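Local coordinates for protein CRISPR-associated endonuclease Cas9 (Campylobacter jejuni subsp. jejuni serotype O:2, PDB 5X2H) that is an RNA-guided endonuclease of bacterial adaptive immunity that in its natural form cuts both strands of invading DNA, its HNH nuclease domain being absent from this construct, at residues K174-K179 against E186-R191. Numbering follows the deposited sequence.
With nucleotides of chain B.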
loop_
_atom_site.group_PDB
_atom_site.type_symbol
_atom_site.label_atom_id
_atom_site.label_comp_id
_atom_site.label_asym_id
_atom_site.label_seq_id
_atom_site.Cartn_x
_atom_site.Cartn_y
_atom_site.Cartn_z
ATOM N N LYS A 174 35.547 -8.676 -22.447
ATOM C CA LYS A 174 36.091 -8.416 -23.774
ATOM C C LYS A 174 35.299 -7.381 -24.558
ATOM O O LYS A 174 35.868 -6.708 -25.424
ATOM C CB LYS A 174 36.156 -9.716 -24.577
ATOM C CG LYS A 174 37.252 -10.661 -24.132
ATOM C CD LYS A 174 37.311 -11.882 -25.031
ATOM C CE LYS A 174 38.578 -12.683 -24.794
ATOM N NZ LYS A 174 38.561 -13.964 -25.548
ATOM N N GLU A 175 34.004 -7.235 -24.282
ATOM C CA GLU A 175 33.173 -6.308 -25.039
ATOM C C GLU A 175 33.074 -4.932 -24.397
ATOM O O GLU A 175 32.915 -3.938 -25.113
ATOM C CB GLU A 175 31.763 -6.882 -25.215
ATOM C CG GLU A 175 31.678 -8.048 -26.183
ATOM C CD GLU A 175 31.783 -7.610 -27.631
ATOM O OE1 GLU A 175 31.543 -6.416 -27.912
ATOM O OE2 GLU A 175 32.108 -8.460 -28.487
ATOM N N TYR A 176 33.168 -4.844 -23.075
ATOM C CA TYR A 176 32.917 -3.563 -22.424
ATOM C C TYR A 176 33.999 -3.143 -21.440
ATOM O O TYR A 176 34.293 -1.949 -21.345
ATOM C CB TYR A 176 31.555 -3.605 -21.708
ATOM C CG TYR A 176 30.409 -4.002 -22.611
ATOM C CD1 TYR A 176 29.978 -3.160 -23.629
ATOM C CD2 TYR A 176 29.757 -5.217 -22.445
ATOM C CE1 TYR A 176 28.933 -3.520 -24.459
ATOM C CE2 TYR A 176 28.711 -5.585 -23.270
ATOM C CZ TYR A 176 28.303 -4.733 -24.275
ATOM O OH TYR A 176 27.261 -5.095 -25.097
ATOM N N PHE A 177 34.598 -4.082 -20.707
ATOM C CA PHE A 177 35.489 -3.704 -19.615
ATOM C C PHE A 177 36.706 -2.948 -20.130
ATOM O O PHE A 177 37.519 -3.495 -20.882
ATOM C CB PHE A 177 35.930 -4.930 -18.821
ATOM C CG PHE A 177 36.895 -4.602 -17.718
ATOM C CD1 PHE A 177 36.449 -4.010 -16.546
ATOM C CD2 PHE A 177 38.249 -4.857 -17.863
ATOM C CE1 PHE A 177 37.333 -3.695 -15.533
ATOM C CE2 PHE A 177 39.139 -4.543 -16.853
ATOM C CZ PHE A 177 38.681 -3.961 -15.689
ATOM N N GLN A 178 36.829 -1.689 -19.705
ATOM C CA GLN A 178 37.942 -0.816 -20.082
ATOM C C GLN A 178 38.112 -0.751 -21.597
ATOM O O GLN A 178 39.227 -0.711 -22.119
ATOM C CB GLN A 178 39.241 -1.249 -19.400
ATOM C CG GLN A 178 39.234 -1.024 -17.897
ATOM C CD GLN A 178 40.591 -1.233 -17.262
ATOM O OE1 GLN A 178 41.522 -1.729 -17.899
ATOM N NE2 GLN A 178 40.714 -0.846 -15.996
ATOM N N LYS A 179 36.990 -0.743 -22.308
ATOM C CA LYS A 179 36.964 -0.513 -23.744
ATOM C C LYS A 179 36.396 0.876 -24.005
ATOM O O LYS A 179 35.443 1.298 -23.345
ATOM C CB LYS A 179 36.127 -1.575 -24.463
ATOM C CG LYS A 179 36.655 -2.995 -24.307
ATOM C CD LYS A 179 38.041 -3.139 -24.922
ATOM C CE LYS A 179 38.582 -4.551 -24.756
ATOM N NZ LYS A 179 38.743 -4.928 -23.322
ATOM N N GLU A 186 37.034 7.790 -22.964
ATOM C CA GLU A 186 36.410 7.338 -21.729
ATOM C C GLU A 186 36.068 5.857 -21.821
ATOM O O GLU A 186 35.544 5.390 -22.839
ATOM C CB GLU A 186 35.137 8.135 -21.428
ATOM C CG GLU A 186 35.367 9.604 -21.130
ATOM C CD GLU A 186 34.076 10.341 -20.825
ATOM O OE1 GLU A 186 32.991 9.771 -21.070
ATOM O OE2 GLU A 186 34.145 11.489 -20.337
ATOM N N PHE A 187 36.372 5.124 -20.754
ATOM C CA PHE A 187 35.942 3.736 -20.657
ATOM C C PHE A 187 34.424 3.651 -20.750
ATOM O O PHE A 187 33.703 4.441 -20.134
ATOM C CB PHE A 187 36.414 3.127 -19.338
ATOM C CG PHE A 187 37.882 2.826 -19.295
ATOM C CD1 PHE A 187 38.592 2.585 -20.459
ATOM C CD2 PHE A 187 38.552 2.775 -18.082
ATOM C CE1 PHE A 187 39.944 2.297 -20.416
ATOM C CE2 PHE A 187 39.903 2.491 -18.032
ATOM C CZ PHE A 187 40.602 2.252 -19.201
ATOM N N THR A 188 33.935 2.694 -21.534
ATOM C CA THR A 188 32.503 2.450 -21.549
ATOM C C THR A 188 32.094 1.682 -20.293
ATOM O O THR A 188 32.929 1.253 -19.494
ATOM C CB THR A 188 32.086 1.688 -22.807
ATOM O OG1 THR A 188 30.661 1.757 -22.953
ATOM C CG2 THR A 188 32.493 0.232 -22.708
ATOM N N ASN A 189 30.787 1.510 -20.122
ATOM C CA ASN A 189 30.243 0.954 -18.891
ATOM C C ASN A 189 30.042 -0.551 -19.013
ATOM O O ASN A 189 29.565 -1.042 -20.039
ATOM C CB ASN A 189 28.920 1.631 -18.537
ATOM C CG ASN A 189 27.899 1.546 -19.655
ATOM O OD1 ASN A 189 28.189 1.880 -20.803
ATOM N ND2 ASN A 189 26.696 1.090 -19.323
ATOM N N VAL A 190 30.421 -1.277 -17.967
ATOM C CA VAL A 190 30.025 -2.674 -17.817
ATOM C C VAL A 190 28.741 -2.779 -17.017
ATOM O O VAL A 190 27.787 -3.444 -17.424
ATOM C CB VAL A 190 31.159 -3.492 -17.157
ATOM C CG1 VAL A 190 30.805 -4.965 -17.165
ATOM C CG2 VAL A 190 32.476 -3.243 -17.861
ATOM N N ARG A 191 28.716 -2.126 -15.862
ATOM C CA ARG A 191 27.493 -1.962 -15.100
ATOM C C ARG A 191 26.510 -1.091 -15.875
ATOM O O ARG A 191 26.882 -0.344 -16.787
ATOM C CB ARG A 191 27.790 -1.321 -13.741
ATOM C CG ARG A 191 28.821 -2.059 -12.905
ATOM C CD ARG A 191 28.200 -3.243 -12.183
ATOM N NE ARG A 191 27.057 -2.841 -11.365
ATOM C CZ ARG A 191 27.142 -2.463 -10.092
ATOM N NH1 ARG A 191 28.320 -2.426 -9.485
ATOM N NH2 ARG A 191 26.046 -2.119 -9.426
ATOM P P A B 41 32.712 11.700 -14.710
ATOM O OP1 A B 41 31.290 12.017 -15.001
ATOM O OP2 A B 41 33.180 11.535 -13.310
ATOM O "O5'" A B 41 33.093 10.372 -15.503
ATOM C "C5'" A B 41 32.895 10.286 -16.906
ATOM C "C4'" A B 41 33.655 9.130 -17.504
ATOM O "O4'" A B 41 35.084 9.343 -17.353
ATOM C "C3'" A B 41 33.422 7.775 -16.858
ATOM O "O3'" A B 41 32.216 7.156 -17.268
ATOM C "C2'" A B 41 34.677 7.010 -17.253
ATOM O "O2'" A B 41 34.608 6.590 -18.608
ATOM C "C1'" A B 41 35.734 8.105 -17.142
ATOM N N9 A B 41 36.349 8.119 -15.803
ATOM C C8 A B 41 36.081 8.977 -14.766
ATOM N N7 A B 41 36.786 8.740 -13.687
ATOM C C5 A B 41 37.564 7.646 -14.034
ATOM C C6 A B 41 38.525 6.908 -13.321
ATOM N N6 A B 41 38.875 7.176 -12.061
ATOM N N1 A B 41 39.122 5.875 -13.958
ATOM C C2 A B 41 38.766 5.609 -15.221
ATOM N N3 A B 41 37.877 6.230 -15.993
ATOM C C4 A B 41 37.303 7.250 -15.332
ATOM P P C B 20 23.493 -2.575 -12.268
ATOM O OP1 C B 20 24.749 -2.798 -13.025
ATOM O OP2 C B 20 23.505 -2.726 -10.793
ATOM O "O5'" C B 20 22.977 -1.113 -12.637
ATOM C "C5'" C B 20 23.143 -0.012 -11.758
ATOM C "C4'" C B 20 22.053 1.003 -11.985
ATOM O "O4'" C B 20 20.853 0.589 -11.286
ATOM C "C3'" C B 20 22.314 2.416 -11.481
ATOM O "O3'" C B 20 23.089 3.177 -12.396
ATOM C "C2'" C B 20 20.905 2.966 -11.293
ATOM O "O2'" C B 20 20.364 3.389 -12.536
ATOM C "C1'" C B 20 20.139 1.720 -10.839
ATOM N N1 C B 20 19.989 1.638 -9.366
ATOM C C2 C B 20 19.168 2.562 -8.713
ATOM O O2 C B 20 18.583 3.433 -9.370
ATOM N N3 C B 20 19.025 2.490 -7.372
ATOM C C4 C B 20 19.652 1.539 -6.682
ATOM N N4 C B 20 19.466 1.515 -5.359
ATOM C C5 C B 20 20.492 0.572 -7.316
ATOM C C6 C B 20 20.627 0.660 -8.647
ATOM P P U B 43 31.761 0.483 -14.633
ATOM O OP1 U B 43 30.910 -0.509 -15.336
ATOM O OP2 U B 43 31.132 1.518 -13.778
ATOM O "O5'" U B 43 32.800 -0.306 -13.726
ATOM C "C5'" U B 43 33.638 -1.303 -14.287
ATOM C "C4'" U B 43 34.574 -1.870 -13.256
ATOM O "O4'" U B 43 35.612 -0.904 -12.933
ATOM C "C3'" U B 43 33.958 -2.197 -11.906
ATOM O "O3'" U B 43 33.221 -3.408 -11.901
ATOM C "C2'" U B 43 35.178 -2.208 -10.998
ATOM O "O2'" U B 43 35.929 -3.399 -11.190
ATOM C "C1'" U B 43 35.982 -1.041 -11.575
ATOM N N1 U B 43 35.692 0.226 -10.866
ATOM C C2 U B 43 36.287 0.406 -9.632
ATOM O O2 U B 43 37.027 -0.422 -9.125
ATOM N N3 U B 43 35.988 1.593 -9.014
ATOM C C4 U B 43 35.168 2.594 -9.490
ATOM O O4 U B 43 35.000 3.610 -8.812
ATOM C C5 U B 43 34.587 2.329 -10.771
ATOM C C6 U B 43 34.861 1.181 -11.397
HETATM O O HOH W 1 35.019 -0.256 -18.058
#
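The Gln178 side chain runs across one face of the Phe187 ring where a type II beta turn, Tyr176 to Lys179, leaves the end of helix 168-175 and meets the loop that returns from it along the bound sgRNA. Gln178 CA sits over that face, a CH-pi contact 3.7 Å from the ring centroid. With CG beside the backbone N (chi1 -69°) and the chain extended beyond it, Gln178 follows the ring, its amide plane only 14° from the ring plane. Glutamine suits the place because its methylenes pack on the aromatic face while NE2 reaches an RNA sugar. Flat Phe187 can take this cover and also stack with Phe180; its carbonyl O accepts a hydrogen bond from O2' of A41 of chain B, a hydroxyl that DNA would lack.

Lys179 O joins the two segments directly, taking the N-H of Thr188 at 2.7 Å in a nearly straight bond (170°). A water adds a second link, accepting from Gln178 N and donating to Thr188 O. Farther along, beta-branched Val190 offers its CG2 methyl to both Tyr176 and Phe177, coming within 3.5 Å of Phe177 CA. The backbone N-H groups of Val190 and Arg191 both grip OP1 of U43 of chain B. Beyond them the bent Arg191 side chain presents its guanidinium edge-on to the phosphate of C20 of chain B; arginine suits this because it can give two roughly parallel N-H groups to one phosphate, NE donating to OP1 at 2.8 Å and NH2 to OP2 at 2.9 Å.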